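Long-range contacts in DsrH (Allochromatium vinosum, PDB 2HY5), which forms, with DsrE and DsrF, the DsrEFH complex of a purple sulfur bacterium and probably takes part in sulfur transfer during the oxidation of stored sulfur: residues K9-R14 with T44-Q49; A28-F33 with G55-Y60; G63-A68 with V83-F88. One frame throughout, in Å; residues are numbered along the deposited sequence.

Contact 1: K9-R14 with T44-Q49; sequences KSPFER and TRVESQ
F12 lays the CD2-CE2-CZ side of its ring against R45, V46 and T44, where the chain turns into helix 47-53. F12 CZ lies 3.6 Å from T44 CB, which sits at the ring's edge close to its plane, and the two side chains cross at about a right angle. Farther round the same rim, F12 CD2 is 3.8 Å from R45 NH2; NH2 lies near the ring plane and not over a face, so the charge does not stack on the ring, and the two planes are 69° apart. V46 CG1 approaches F12 CE2 obliquely at 4.0 Å, while V46 CG2 reaches P11 CG. P11 itself lies over one face of the F12 ring, with CG 3.8 Å above its centre.

Each loop is braced by an ST turn. S10 OG accepts from F12 N, and T44 OG1, set between its own backbone N and carbonyl carbon (chi1 80°), accepts from V46 N at 3.1 Å. S10 OG also bonds D46 of the DsrF chain, whose R90 packs on F12 and T44. With the hydroxyls so engaged, the loops are joined by apolar packing and by the F12 rim, which meets T44 and the R45 guanidinium.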
loop_
_atom_site.group_PDB
_atom_site.type_symbol
_atom_site.label_atom_id
_atom_site.label_comp_id
_atom_site.label_asym_id
_atom_site.label_seq_id
_atom_site.Cartn_x
_atom_site.Cartn_y
_atom_site.Cartn_z
ATOM N N LYS C 9 -1.881 -1.383 -10.654
ATOM C CA LYS C 9 -2.518 -2.253 -9.672
ATOM C C LYS C 9 -3.451 -3.274 -10.302
ATOM O O LYS C 9 -4.080 -3.010 -11.324
ATOM C CB LYS C 9 -3.289 -1.404 -8.659
ATOM C CG LYS C 9 -2.565 -1.192 -7.340
ATOM C CD LYS C 9 -1.117 -0.794 -7.541
ATOM C CE LYS C 9 -0.377 -0.669 -6.218
ATOM N NZ LYS C 9 -0.296 -1.941 -5.453
ATOM N N SER C 10 -3.534 -4.440 -9.671
ATOM C CA SER C 10 -4.391 -5.520 -10.137
ATOM C C SER C 10 -5.848 -5.072 -10.195
ATOM O O SER C 10 -6.338 -4.402 -9.283
ATOM C CB SER C 10 -4.271 -6.720 -9.195
ATOM O OG SER C 10 -5.312 -7.649 -9.422
ATOM N N PRO C 11 -6.558 -5.434 -11.274
ATOM C CA PRO C 11 -7.965 -5.065 -11.437
ATOM C C PRO C 11 -8.857 -5.865 -10.491
ATOM O O PRO C 11 -10.028 -5.544 -10.307
ATOM C CB PRO C 11 -8.230 -5.384 -12.906
ATOM C CG PRO C 11 -7.348 -6.567 -13.140
ATOM C CD PRO C 11 -6.060 -6.151 -12.463
ATOM N N PHE C 12 -8.296 -6.913 -9.894
ATOM C CA PHE C 12 -9.050 -7.749 -8.966
ATOM C C PHE C 12 -8.793 -7.275 -7.544
ATOM O O PHE C 12 -9.559 -7.566 -6.623
ATOM C CB PHE C 12 -8.617 -9.209 -9.106
ATOM C CG PHE C 12 -8.504 -9.672 -10.531
ATOM C CD1 PHE C 12 -7.260 -9.949 -11.087
ATOM C CD2 PHE C 12 -9.636 -9.797 -11.329
ATOM C CE1 PHE C 12 -7.144 -10.340 -12.420
ATOM C CE2 PHE C 12 -9.530 -10.187 -12.667
ATOM C CZ PHE C 12 -8.282 -10.458 -13.212
ATOM N N GLU C 13 -7.704 -6.533 -7.382
ATOM C CA GLU C 13 -7.290 -6.016 -6.085
ATOM C C GLU C 13 -7.743 -4.579 -5.838
ATOM O O GLU C 13 -8.259 -4.261 -4.763
ATOM C CB GLU C 13 -5.765 -6.100 -5.978
ATOM C CG GLU C 13 -5.184 -5.562 -4.682
ATOM C CD GLU C 13 -5.702 -6.292 -3.457
ATOM O OE1 GLU C 13 -5.215 -6.006 -2.344
ATOM O OE2 GLU C 13 -6.599 -7.152 -3.600
ATOM N N ARG C 14 -7.544 -3.717 -6.831
ATOM C CA ARG C 14 -7.904 -2.301 -6.722
ATOM C C ARG C 14 -8.884 -1.833 -7.794
ATOM O O ARG C 14 -9.080 -2.497 -8.815
ATOM C CB ARG C 14 -6.654 -1.424 -6.815
ATOM C CG ARG C 14 -6.224 -0.766 -5.518
ATOM C CD ARG C 14 -5.219 -1.619 -4.774
ATOM N NE ARG C 14 -4.294 -0.795 -4.001
ATOM C CZ ARG C 14 -3.264 -1.275 -3.313
ATOM N NH1 ARG C 14 -3.027 -2.579 -3.299
ATOM N NH2 ARG C 14 -2.466 -0.451 -2.650
ATOM N N THR C 44 -9.977 -13.638 -18.037
ATOM C CA THR C 44 -10.289 -13.191 -16.678
ATOM C C THR C 44 -11.691 -12.602 -16.597
ATOM O O THR C 44 -12.361 -12.418 -17.614
ATOM C CB THR C 44 -9.315 -12.116 -16.179
ATOM O OG1 THR C 44 -9.698 -10.846 -16.717
ATOM C CG2 THR C 44 -7.888 -12.442 -16.596
ATOM N N ARG C 45 -12.121 -12.294 -15.378
ATOM C CA ARG C 45 -13.445 -11.731 -15.149
ATOM C C ARG C 45 -13.574 -10.298 -15.673
ATOM O O ARG C 45 -14.679 -9.762 -15.751
ATOM C CB ARG C 45 -13.770 -11.762 -13.652
ATOM C CG ARG C 45 -15.243 -11.582 -13.334
ATOM C CD ARG C 45 -15.482 -11.453 -11.837
ATOM N NE ARG C 45 -14.830 -10.268 -11.287
ATOM C CZ ARG C 45 -13.713 -10.290 -10.567
ATOM N NH1 ARG C 45 -13.116 -11.441 -10.302
ATOM N NH2 ARG C 45 -13.190 -9.159 -10.115
ATOM N N VAL C 46 -12.453 -9.674 -16.030
ATOM C CA VAL C 46 -12.503 -8.308 -16.540
ATOM C C VAL C 46 -12.213 -8.207 -18.032
ATOM O O VAL C 46 -12.129 -7.106 -18.569
ATOM C CB VAL C 46 -11.521 -7.370 -15.787
ATOM C CG1 VAL C 46 -11.822 -7.390 -14.297
ATOM C CG2 VAL C 46 -10.083 -7.781 -16.055
ATOM N N GLU C 47 -12.068 -9.346 -18.701
ATOM C CA GLU C 47 -11.787 -9.343 -20.136
ATOM C C GLU C 47 -12.832 -8.547 -20.919
ATOM O O GLU C 47 -12.495 -7.786 -21.823
ATOM C CB GLU C 47 -11.732 -10.773 -20.686
ATOM C CG GLU C 47 -11.353 -10.834 -22.163
ATOM C CD GLU C 47 -11.513 -12.215 -22.772
ATOM O OE1 GLU C 47 -10.945 -13.181 -22.229
ATOM O OE2 GLU C 47 -12.207 -12.332 -23.805
ATOM N N SER C 48 -14.103 -8.721 -20.564
ATOM C CA SER C 48 -15.189 -8.025 -21.245
ATOM C C SER C 48 -15.027 -6.511 -21.248
ATOM O O SER C 48 -15.139 -5.869 -22.294
ATOM C CB SER C 48 -16.536 -8.383 -20.606
ATOM O OG SER C 48 -16.847 -9.750 -20.803
ATOM N N GLN C 49 -14.777 -5.940 -20.077
ATOM C CA GLN C 49 -14.620 -4.498 -19.966
ATOM C C GLN C 49 -13.337 -4.000 -20.617
ATOM O O GLN C 49 -13.287 -2.882 -21.130
ATOM C CB GLN C 49 -14.679 -4.073 -18.495
ATOM C CG GLN C 49 -13.792 -4.873 -17.560
ATOM C CD GLN C 49 -14.110 -4.610 -16.097
ATOM O OE1 GLN C 49 -13.963 -3.488 -15.609
ATOM N NE2 GLN C 49 -14.556 -5.646 -15.392
#

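Contact 2: A28-F33 with G55-Y60; sequences ASVLLF and GKLKLY
S29, V30 and L31 run beside K58, L59 and Y60 as neighbouring parallel strands, their short axes 4.7 Å apart and 16° from exact alignment. Four backbone hydrogen bonds join the segments in the alternating pattern of a parallel sheet. K58 N donates to A28 O and K58 O accepts from V30 N; one step on, Y60 N meets V30 O at 2.8 Å and Y60 O receives L32 N. CA-H groups supplement them, the shortest contact being S29 CA to K58 O at 3.2 Å.

Most of the apolar contacts lie with V30 and L59. These two side chains run side by side in the same direction, L59 CD2 reaching V30 CB at 3.7 Å. With CG anti to its carbonyl carbon (chi1 -53°), L57 sends CD1 to V30 CG2 and CD2 to A28 CB. C20 and L21 of helix 16-23 cover this side, on V30 and L57 respectively.

Polar and aromatic groups share the face of S29, L31 and Y60. L31 CD1 packs on Y60 CB at 3.7 Å, the side chains crossing at about a right angle. The Y60 ring leans back along the strand, V30 O at its edge and Y60 CE1 3.8 Å from S29 OG. A water spans the polar ends, 2.8 Å from S29 OG and 2.5 Å from Y60 OH.

Strand 29-32, helix 47-53 and strand 58-62 form a beta-alpha-beta unit, and this pairing closes it within the five-stranded parallel sheet. Directional hydrogen bonds between peptide groups thus fix the register, leaving the contacts of V30 and L59 to aliphatic packing, while the S29, L31 and Y60 face combines a leucine-tyrosine contact with a water-bridged hydroxyl pair.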
loop_
_atom_site.group_PDB
_atom_site.type_symbol
_atom_site.label_atom_id
_atom_site.label_comp_id
_atom_site.label_asym_id
_atom_site.label_seq_id
_atom_site.Cartn_x
_atom_site.Cartn_y
_atom_site.Cartn_z
ATOM N N ALA C 28 -6.983 8.175 -26.300
ATOM C CA ALA C 28 -6.010 8.100 -25.217
ATOM C C ALA C 28 -5.344 6.730 -25.183
ATOM O O ALA C 28 -5.833 5.767 -25.777
ATOM C CB ALA C 28 -6.692 8.381 -23.882
ATOM N N SER C 29 -4.218 6.650 -24.485
ATOM C CA SER C 29 -3.501 5.394 -24.361
ATOM C C SER C 29 -3.461 4.980 -22.899
ATOM O O SER C 29 -3.461 5.824 -22.005
ATOM C CB SER C 29 -2.077 5.534 -24.898
ATOM O OG SER C 29 -2.085 5.792 -26.291
ATOM N N VAL C 30 -3.441 3.675 -22.668
ATOM C CA VAL C 30 -3.388 3.139 -21.320
ATOM C C VAL C 30 -2.294 2.084 -21.267
ATOM O O VAL C 30 -2.242 1.182 -22.107
ATOM C CB VAL C 30 -4.731 2.483 -20.913
ATOM C CG1 VAL C 30 -4.628 1.931 -19.504
ATOM C CG2 VAL C 30 -5.862 3.496 -20.993
ATOM N N LEU C 31 -1.403 2.212 -20.288
ATOM C CA LEU C 31 -0.327 1.250 -20.120
ATOM C C LEU C 31 -0.493 0.517 -18.809
ATOM O O LEU C 31 -0.618 1.133 -17.744
ATOM C CB LEU C 31 1.046 1.929 -20.125
ATOM C CG LEU C 31 2.185 0.962 -19.759
ATOM C CD1 LEU C 31 2.386 -0.055 -20.882
ATOM C CD2 LEU C 31 3.463 1.732 -19.514
ATOM N N LEU C 32 -0.486 -0.803 -18.901
ATOM C CA LEU C 32 -0.616 -1.661 -17.739
ATOM C C LEU C 32 0.778 -2.160 -17.389
ATOM O O LEU C 32 1.454 -2.750 -18.230
ATOM C CB LEU C 32 -1.510 -2.850 -18.078
ATOM C CG LEU C 32 -2.905 -2.503 -18.608
ATOM C CD1 LEU C 32 -3.588 -3.770 -19.137
ATOM C CD2 LEU C 32 -3.723 -1.861 -17.494
ATOM N N PHE C 33 1.224 -1.899 -16.166
ATOM C CA PHE C 33 2.530 -2.390 -15.760
ATOM C C PHE C 33 2.461 -2.845 -14.306
ATOM O O PHE C 33 1.456 -2.616 -13.636
ATOM C CB PHE C 33 3.641 -1.352 -16.026
ATOM C CG PHE C 33 3.618 -0.145 -15.125
ATOM C CD1 PHE C 33 2.528 0.719 -15.103
ATOM C CD2 PHE C 33 4.727 0.162 -14.341
ATOM C CE1 PHE C 33 2.545 1.871 -14.317
ATOM C CE2 PHE C 33 4.754 1.310 -13.555
ATOM C CZ PHE C 33 3.662 2.167 -13.543
ATOM N N GLY C 55 -12.102 -0.539 -27.965
ATOM C CA GLY C 55 -12.907 0.120 -28.976
ATOM C C GLY C 55 -12.636 1.606 -29.123
ATOM O O GLY C 55 -12.884 2.176 -30.183
ATOM N N LYS C 56 -12.129 2.249 -28.075
ATOM C CA LYS C 56 -11.851 3.679 -28.167
ATOM C C LYS C 56 -10.476 4.090 -27.658
ATOM O O LYS C 56 -10.032 5.210 -27.899
ATOM C CB LYS C 56 -12.935 4.485 -27.435
ATOM C CG LYS C 56 -12.797 4.582 -25.916
ATOM C CD LYS C 56 -12.944 3.241 -25.219
ATOM C CE LYS C 56 -13.454 3.425 -23.793
ATOM N NZ LYS C 56 -12.684 4.446 -23.024
ATOM N N LEU C 57 -9.800 3.181 -26.964
ATOM C CA LEU C 57 -8.477 3.466 -26.415
ATOM C C LEU C 57 -7.418 2.534 -26.987
ATOM O O LEU C 57 -7.735 1.457 -27.484
ATOM C CB LEU C 57 -8.486 3.277 -24.895
ATOM C CG LEU C 57 -9.539 3.996 -24.051
ATOM C CD1 LEU C 57 -9.431 3.501 -22.611
ATOM C CD2 LEU C 57 -9.342 5.507 -24.130
ATOM N N LYS C 58 -6.158 2.961 -26.910
ATOM C CA LYS C 58 -5.033 2.144 -27.349
ATOM C C LYS C 58 -4.475 1.568 -26.048
ATOM O O LYS C 58 -4.041 2.319 -25.175
ATOM C CB LYS C 58 -3.961 3.003 -28.025
ATOM C CG LYS C 58 -4.444 3.777 -29.239
ATOM C CD LYS C 58 -3.317 4.624 -29.815
ATOM C CE LYS C 58 -3.770 5.391 -31.046
ATOM N NZ LYS C 58 -2.647 6.150 -31.668
ATOM N N LEU C 59 -4.500 0.248 -25.910
ATOM C CA LEU C 59 -4.013 -0.391 -24.689
ATOM C C LEU C 59 -2.652 -1.043 -24.894
ATOM O O LEU C 59 -2.396 -1.668 -25.927
ATOM C CB LEU C 59 -5.007 -1.458 -24.217
ATOM C CG LEU C 59 -6.466 -1.053 -24.001
ATOM C CD1 LEU C 59 -7.232 -2.250 -23.446
ATOM C CD2 LEU C 59 -6.555 0.129 -23.048
ATOM N N TYR C 60 -1.788 -0.893 -23.894
ATOM C CA TYR C 60 -0.443 -1.458 -23.925
ATOM C C TYR C 60 -0.181 -2.170 -22.610
ATOM O O TYR C 60 -0.756 -1.813 -21.583
ATOM C CB TYR C 60 0.605 -0.356 -24.088
ATOM C CG TYR C 60 0.431 0.490 -25.320
ATOM C CD1 TYR C 60 -0.521 1.509 -25.363
ATOM C CD2 TYR C 60 1.202 0.258 -26.456
ATOM C CE1 TYR C 60 -0.697 2.278 -26.512
ATOM C CE2 TYR C 60 1.033 1.021 -27.611
ATOM C CZ TYR C 60 0.082 2.024 -27.630
ATOM O OH TYR C 60 -0.103 2.759 -28.779
HETATM O O HOH W 1 -0.482 5.248 -28.579
#

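Contact 3: G63-A68 with V83-F88; sequences GPDLKA and VDYAGF
Y85 sets off from the first turn of helix 85-94 with CG anti to its carbonyl carbon (chi1 -78°), which carries the ring across to P64. From CB through CG the side chain leads to Y85 CD1, 4.0 Å from P64 CG, and then to Y85 CE1, 3.9 Å from P64 CB; ring and proline slide past each other in opposite directions. At the tip, Y85 OH is 4.1 Å from D65 OD2, and a water fills in between them, 2.5 Å from Y85 OH and donating to OD2. That carboxylate has firmer ties elsewhere: OD2 accepts from E34 N, and OD1 forms a salt bridge with R69 and a hydrogen bond with Q15 of the DsrE chain.

Beside the aromatic contact, G63 N donates to V83 O at 2.7 Å. D84 is the N-cap of the next helix, its OD1 taking G87 N at 2.8 Å. G59 of the DsrF chain packs on both P64 and Y85. The start of helix 63-68 is therefore held to the strand-to-helix turn by one short backbone hydrogen bond and a proline-tyrosine contact, while the water relays the phenol to a carboxylate anchored to backbone, arginine and a glutamine of the DsrE chain.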
loop_
_atom_site.group_PDB
_atom_site.type_symbol
_atom_site.label_atom_id
_atom_site.label_comp_id
_atom_site.label_asym_id
_atom_site.label_seq_id
_atom_site.Cartn_x
_atom_site.Cartn_y
_atom_site.Cartn_z
ATOM N N GLY C 63 5.740 -5.875 -21.212
ATOM C CA GLY C 63 6.228 -7.236 -21.357
ATOM C C GLY C 63 7.068 -7.764 -20.208
ATOM O O GLY C 63 6.885 -8.910 -19.795
ATOM N N PRO C 64 8.014 -6.970 -19.685
ATOM C CA PRO C 64 8.851 -7.425 -18.571
ATOM C C PRO C 64 8.025 -7.854 -17.355
ATOM O O PRO C 64 8.332 -8.866 -16.722
ATOM C CB PRO C 64 9.731 -6.213 -18.293
ATOM C CG PRO C 64 9.933 -5.647 -19.663
ATOM C CD PRO C 64 8.527 -5.700 -20.233
ATOM N N ASP C 65 6.988 -7.087 -17.022
ATOM C CA ASP C 65 6.141 -7.442 -15.886
ATOM C C ASP C 65 5.275 -8.655 -16.226
ATOM O O ASP C 65 5.013 -9.501 -15.370
ATOM C CB ASP C 65 5.276 -6.249 -15.453
ATOM C CG ASP C 65 6.032 -5.286 -14.540
ATOM O OD1 ASP C 65 6.694 -5.770 -13.594
ATOM O OD2 ASP C 65 5.957 -4.053 -14.745
ATOM N N LEU C 66 4.840 -8.745 -17.479
ATOM C CA LEU C 66 4.035 -9.883 -17.914
ATOM C C LEU C 66 4.829 -11.165 -17.730
ATOM O O LEU C 66 4.352 -12.127 -17.126
ATOM C CB LEU C 66 3.676 -9.750 -19.398
ATOM C CG LEU C 66 2.304 -9.235 -19.822
ATOM C CD1 LEU C 66 2.313 -9.020 -21.329
ATOM C CD2 LEU C 66 1.218 -10.235 -19.426
ATOM N N LYS C 67 6.047 -11.171 -18.267
ATOM C CA LYS C 67 6.918 -12.339 -18.197
ATOM C C LYS C 67 7.303 -12.699 -16.769
ATOM O O LYS C 67 7.376 -13.873 -16.413
ATOM C CB LYS C 67 8.204 -12.102 -19.000
ATOM C CG LYS C 67 8.028 -11.595 -20.417
ATOM C CD LYS C 67 9.395 -11.257 -21.005
ATOM C CE LYS C 67 9.315 -10.261 -22.159
ATOM N NZ LYS C 67 8.521 -10.761 -23.315
ATOM N N ALA C 68 7.561 -11.688 -15.951
ATOM C CA ALA C 68 7.952 -11.921 -14.572
ATOM C C ALA C 68 6.849 -12.645 -13.808
ATOM O O ALA C 68 7.116 -13.425 -12.889
ATOM C CB ALA C 68 8.265 -10.601 -13.900
ATOM N N VAL C 83 4.802 -3.965 -24.882
ATOM C CA VAL C 83 5.958 -3.083 -25.019
ATOM C C VAL C 83 6.985 -3.349 -23.915
ATOM O O VAL C 83 6.667 -3.963 -22.899
ATOM C CB VAL C 83 5.540 -1.603 -24.924
ATOM C CG1 VAL C 83 4.527 -1.275 -26.014
ATOM C CG2 VAL C 83 4.950 -1.319 -23.545
ATOM N N ASP C 84 8.225 -2.910 -24.125
ATOM C CA ASP C 84 9.247 -3.078 -23.096
ATOM C C ASP C 84 9.445 -1.712 -22.459
ATOM O O ASP C 84 8.690 -0.786 -22.744
ATOM C CB ASP C 84 10.567 -3.595 -23.682
ATOM C CG ASP C 84 11.020 -2.809 -24.887
ATOM O OD1 ASP C 84 10.612 -1.638 -25.029
ATOM O OD2 ASP C 84 11.799 -3.363 -25.689
ATOM N N TYR C 85 10.441 -1.568 -21.595
ATOM C CA TYR C 85 10.640 -0.272 -20.956
ATOM C C TYR C 85 10.939 0.841 -21.954
ATOM O O TYR C 85 10.514 1.982 -21.761
ATOM C CB TYR C 85 11.736 -0.360 -19.894
ATOM C CG TYR C 85 11.251 -0.988 -18.599
ATOM C CD1 TYR C 85 11.634 -2.280 -18.234
ATOM C CD2 TYR C 85 10.395 -0.292 -17.749
ATOM C CE1 TYR C 85 11.175 -2.863 -17.049
ATOM C CE2 TYR C 85 9.929 -0.862 -16.562
ATOM C CZ TYR C 85 10.322 -2.145 -16.220
ATOM O OH TYR C 85 9.869 -2.712 -15.050
ATOM N N ALA C 86 11.659 0.519 -23.026
ATOM C CA ALA C 86 11.959 1.525 -24.035
ATOM C C ALA C 86 10.640 1.968 -24.676
ATOM O O ALA C 86 10.457 3.143 -24.975
ATOM C CB ALA C 86 12.905 0.953 -25.094
ATOM N N GLY C 87 9.723 1.019 -24.868
ATOM C CA GLY C 87 8.429 1.342 -25.446
ATOM C C GLY C 87 7.604 2.202 -24.503
ATOM O O GLY C 87 6.841 3.065 -24.935
ATOM N N PHE C 88 7.760 1.947 -23.207
ATOM C CA PHE C 88 7.070 2.681 -22.149
ATOM C C PHE C 88 7.518 4.139 -22.265
ATOM O O PHE C 88 6.705 5.064 -22.257
ATOM C CB PHE C 88 7.478 2.061 -20.801
ATOM C CG PHE C 88 6.768 2.622 -19.587
ATOM C CD1 PHE C 88 6.912 1.984 -18.358
ATOM C CD2 PHE C 88 6.012 3.792 -19.645
ATOM C CE1 PHE C 88 6.319 2.499 -17.206
ATOM C CE2 PHE C 88 5.417 4.315 -18.500
ATOM C CZ PHE C 88 5.571 3.667 -17.276
HETATM O O HOH W 2 7.626 -2.013 -14.085
#

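How the contacts relate
Contact 2 is the central one, its centre about 5 Å from that of the chain, while contacts 1 and 3 each lie about 11 Å out and about 19 Å from one another between centres. Contact 3 packs directly on contact 2: L31 CD2 meets F88 CD2 at 3.3 Å, and Y60 CD2 meets V83 CG1 at 3.7 Å. Contact 1 does not touch it, the nearest atoms being about 5 Å apart, yet helix 47-53 follows strand 29-32 and precedes strand 58-62, binding the two through the chain. Both outer contacts border the DsrF chain, so the sheet core is linked to surfaces used in assembling the complex.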